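Local coordinates for protein putative trimethylamine methyltransferase (Rhizobium meliloti, PDB 4YYC) that probably acts as a methyltransferase of the trimethylamine methyltransferase family, at residues 231-234 / 235-239; 106-109 / 110-113. All blocks are in the same frame, centred on the assembly; numbering follows the deposited sequence.

Contacts 1 and 2 are both local, each within one continuous piece of chain where a short helix gives way to loop: 231-236 running on toward strand 240-245 in contact 1, and 105-109 leading to strand 116-119 in contact 2. They follow one another along the sequence, contact 2 first. Their centres are about 22 Å apart and their nearest atoms about 12 Å, so they do not touch. Each lies well out from the middle of the chain, its centre about 21 Å (contact 1) or about 23 Å (contact 2) from the chain centre. Strand 116-119 ends at Trp119, and this residue and His120 both meet contact 1, so the chain leaving contact 2 soon arrives there.

Contact 1: 231-234 / 235-239; sequences DDFV and ENNAV
Asp231 and Glu235 are joined by an i to i+4 helical bond, Glu235 N to Asp231 O at 3.3 Å, and after it the helix loosens: Asn236 N turns to Phe233 O, while its bond to Asp232 O and that of Asn237 N to Val234 O are weak. Two asparagine amides reach back to carbonyls of this last turn. Asn236 ND2 gives a hydrogen bond to Asp232 O at 2.8 Å, coming from above the carbonyl plane. Asn237 ND2 bonds Phe233 O at 2.9 Å, here in the carbonyl plane and on a lone pair. Phe233 O is thus gripped by two donors, Asn237 ND2 and Asn236 N. The same Asn237 amide lies over the Phe233 ring, its plane turned 28° from the ring and ND2 3.5 Å above the centre; Asn237 CB adds an off-centre CH-pi contact. With CG trans to its own N (chi1 -169°), the Phe233 side chain extends toward the loop and meets Val239 at the ring edge, where Phe233 CE1 lies 3.9 Å from Val239 CG1. His120 packs edge-to-face with this ring. On another side of the helix Glu235 OE2 forms a salt bridge with Lys226 and a hydrogen bond with His266; in the conformer given, Asp231 runs beside Glu235 and its OD1 also meets Lys226, which probably offsets the like charges. Val234 and Val239 pack on helix 215-229, touching Ala225, and Gln268 holds Asn237 O and Val239 N. Helical bonds giving way to side-chain amides that take up carbonyls of the final turn make this a C-terminal helix end, where the helix-to-strand connection leads into strand 240-245, consistent with the TIM barrel of this methyltransferase family.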
# COMPACT_ATOMS: atom_id res chain seq x y z
N ASP A 231 -19.99 22.36 31.47
CA ASP A 231 -20.69 21.17 31.94
C ASP A 231 -21.76 20.70 30.95
O ASP A 231 -21.75 19.54 30.54
CB ASP A 231 -21.31 21.40 33.34
CG ASP A 231 -21.82 20.09 33.99
OD1 ASP A 231 -22.56 19.34 33.34
OD2 ASP A 231 -21.48 19.80 35.16
N ASP A 232 -22.67 21.60 30.55
CA ASP A 232 -23.73 21.16 29.63
C ASP A 232 -23.16 20.78 28.26
O ASP A 232 -23.66 19.83 27.64
CB ASP A 232 -24.83 22.20 29.46
CG ASP A 232 -25.60 22.44 30.74
OD1 ASP A 232 -26.03 21.46 31.39
OD2 ASP A 232 -25.76 23.61 31.12
N PHE A 233 -22.12 21.47 27.82
CA PHE A 233 -21.49 21.16 26.54
C PHE A 233 -21.02 19.71 26.49
O PHE A 233 -21.28 19.02 25.51
CB PHE A 233 -20.34 22.09 26.23
CG PHE A 233 -19.85 21.97 24.81
CD1 PHE A 233 -18.93 21.01 24.45
CD2 PHE A 233 -20.32 22.82 23.84
CE1 PHE A 233 -18.47 20.92 23.15
CE2 PHE A 233 -19.87 22.74 22.53
CZ PHE A 233 -18.94 21.79 22.18
N VAL A 234 -20.34 19.25 27.53
CA VAL A 234 -19.85 17.88 27.56
C VAL A 234 -21.00 16.86 27.59
O VAL A 234 -20.94 15.83 26.91
CB VAL A 234 -18.87 17.68 28.72
CG1 VAL A 234 -18.54 16.22 28.93
CG2 VAL A 234 -17.63 18.54 28.49
N GLU A 235 -22.07 17.15 28.34
CA GLU A 235 -23.19 16.22 28.39
C GLU A 235 -23.91 16.11 27.05
O GLU A 235 -24.63 15.15 26.82
CB GLU A 235 -24.20 16.65 29.46
CG GLU A 235 -23.69 16.52 30.89
CD GLU A 235 -23.39 15.08 31.30
OE1 GLU A 235 -24.10 14.12 30.91
OE2 GLU A 235 -22.39 14.88 32.02
N ASN A 236 -23.72 17.08 26.16
CA ASN A 236 -24.42 17.11 24.90
C ASN A 236 -23.55 16.85 23.66
O ASN A 236 -24.08 16.76 22.57
CB ASN A 236 -25.12 18.45 24.76
CG ASN A 236 -26.34 18.55 25.65
OD1 ASN A 236 -27.34 17.90 25.40
ND2 ASN A 236 -26.24 19.33 26.74
N ASN A 237 -22.24 16.73 23.83
CA ASN A 237 -21.32 16.67 22.67
C ASN A 237 -20.13 15.79 23.03
O ASN A 237 -19.55 15.91 24.12
CB ASN A 237 -20.75 18.04 22.36
CG ASN A 237 -21.81 19.05 21.96
OD1 ASN A 237 -22.27 19.07 20.81
ND2 ASN A 237 -22.23 19.87 22.90
N ALA A 238 -19.73 14.93 22.10
CA ALA A 238 -18.54 14.12 22.29
C ALA A 238 -17.30 15.02 22.16
O ALA A 238 -17.10 15.69 21.12
CB ALA A 238 -18.48 12.98 21.27
N VAL A 239 -16.49 15.05 23.20
CA VAL A 239 -15.19 15.74 23.16
C VAL A 239 -14.04 14.77 23.34
O VAL A 239 -12.89 15.17 23.23
CB VAL A 239 -15.08 16.87 24.20
CG1 VAL A 239 -16.14 17.95 23.96
CG2 VAL A 239 -15.16 16.37 25.62

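Contact 2: 106-109 / 110-113; sequences CREL and LKTA
Cys106 O receives an i to i+4 bond from Leu110 N at 3.0 Å, and the Leu110 side chain folds back over the same oxygen, with CG at 3.5 Å from Cys106 O. Cys106 itself packs on Leu298 and Ala302 of helix 286-307. Arg107 O takes a second, weak bond from Leu110 N, while its side chain lies against Leu350. Glu108 is used twice. Its O accepts Lys111 N at 3.1 Å, an i to i+3 bond, as the chain tightens on leaving the helix. Its carboxylate meets the Lys111 ammonium in a salt bridge, Glu108 OE1 to Lys111 NZ 3.2 Å, whose hydrogen bond is weak. Glu108 bends at chi2 (70°), which brings the carboxylate round to the lysine, whose extended chain passes obliquely so that Lys111 CD also lies 3.3 Å from Glu108 OE1. Leu109 packs on Leu306 and Trp87; Thr112 OG1, which is hydrogen-bonded to Gln305, lies 3.2 Å from Leu109 O. The chemistry divides by side: the leucines and Cys106 seat the helix end against helix 286-307, and the exposed Glu108-Lys111 pair links its last turn to the following loop by a charge contact that surrounding water would probably weaken.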
# COMPACT_ATOMS: atom_id res chain seq x y z
N CYS A 106 -28.64 -7.46 19.76
CA CYS A 106 -27.58 -6.44 19.74
C CYS A 106 -27.75 -5.47 18.59
O CYS A 106 -27.68 -4.27 18.76
CB CYS A 106 -26.19 -7.08 19.70
SG CYS A 106 -25.77 -7.99 21.21
N ARG A 107 -28.05 -6.00 17.42
CA ARG A 107 -28.24 -5.15 16.27
C ARG A 107 -29.43 -4.18 16.46
O ARG A 107 -29.35 -3.01 16.12
CB ARG A 107 -28.35 -6.05 15.02
CG ARG A 107 -28.14 -5.39 13.72
CD ARG A 107 -28.09 -6.43 12.59
NE ARG A 107 -26.85 -7.24 12.53
CZ ARG A 107 -25.74 -6.90 11.87
NH1 ARG A 107 -25.65 -5.76 11.21
NH2 ARG A 107 -24.71 -7.74 11.86
N GLU A 108 -30.53 -4.67 17.04
CA GLU A 108 -31.67 -3.80 17.35
C GLU A 108 -31.33 -2.73 18.36
O GLU A 108 -31.70 -1.57 18.19
CB GLU A 108 -32.85 -4.65 17.87
CG GLU A 108 -34.18 -3.89 18.03
CD GLU A 108 -34.85 -3.48 16.71
OE1 GLU A 108 -34.37 -3.87 15.60
OE2 GLU A 108 -35.89 -2.76 16.76
N LEU A 109 -30.61 -3.10 19.42
CA LEU A 109 -30.19 -2.12 20.43
C LEU A 109 -29.32 -1.05 19.82
O LEU A 109 -29.34 0.08 20.25
CB LEU A 109 -29.46 -2.81 21.56
CG LEU A 109 -30.33 -3.66 22.51
CD1 LEU A 109 -29.48 -4.58 23.38
CD2 LEU A 109 -31.25 -2.78 23.33
N LEU A 110 -28.53 -1.42 18.82
CA LEU A 110 -27.63 -0.46 18.17
C LEU A 110 -28.32 0.50 17.22
O LEU A 110 -27.68 1.44 16.75
CB LEU A 110 -26.52 -1.21 17.44
CG LEU A 110 -25.43 -1.63 18.44
CD1 LEU A 110 -24.50 -2.66 17.84
CD2 LEU A 110 -24.64 -0.44 18.95
N LYS A 111 -29.62 0.34 17.00
CA LYS A 111 -30.32 1.30 16.19
C LYS A 111 -30.30 2.71 16.70
O LYS A 111 -30.45 3.67 15.91
CB LYS A 111 -31.77 0.85 15.96
CG LYS A 111 -31.83 -0.35 15.07
CD LYS A 111 -33.25 -0.80 15.00
CE LYS A 111 -33.57 -1.45 13.69
NZ LYS A 111 -35.04 -1.49 13.61
N THR A 112 -30.14 2.88 18.00
CA THR A 112 -30.00 4.19 18.60
C THR A 112 -28.61 4.82 18.49
O THR A 112 -28.46 5.99 18.82
CB THR A 112 -30.48 4.19 20.06
OG1 THR A 112 -29.80 3.16 20.79
CG2 THR A 112 -31.93 3.97 20.16
N ALA A 113 -27.59 4.07 18.07
CA ALA A 113 -26.24 4.60 18.03
C ALA A 113 -26.11 5.49 16.79
O ALA A 113 -26.65 5.15 15.73
CB ALA A 113 -25.22 3.46 17.99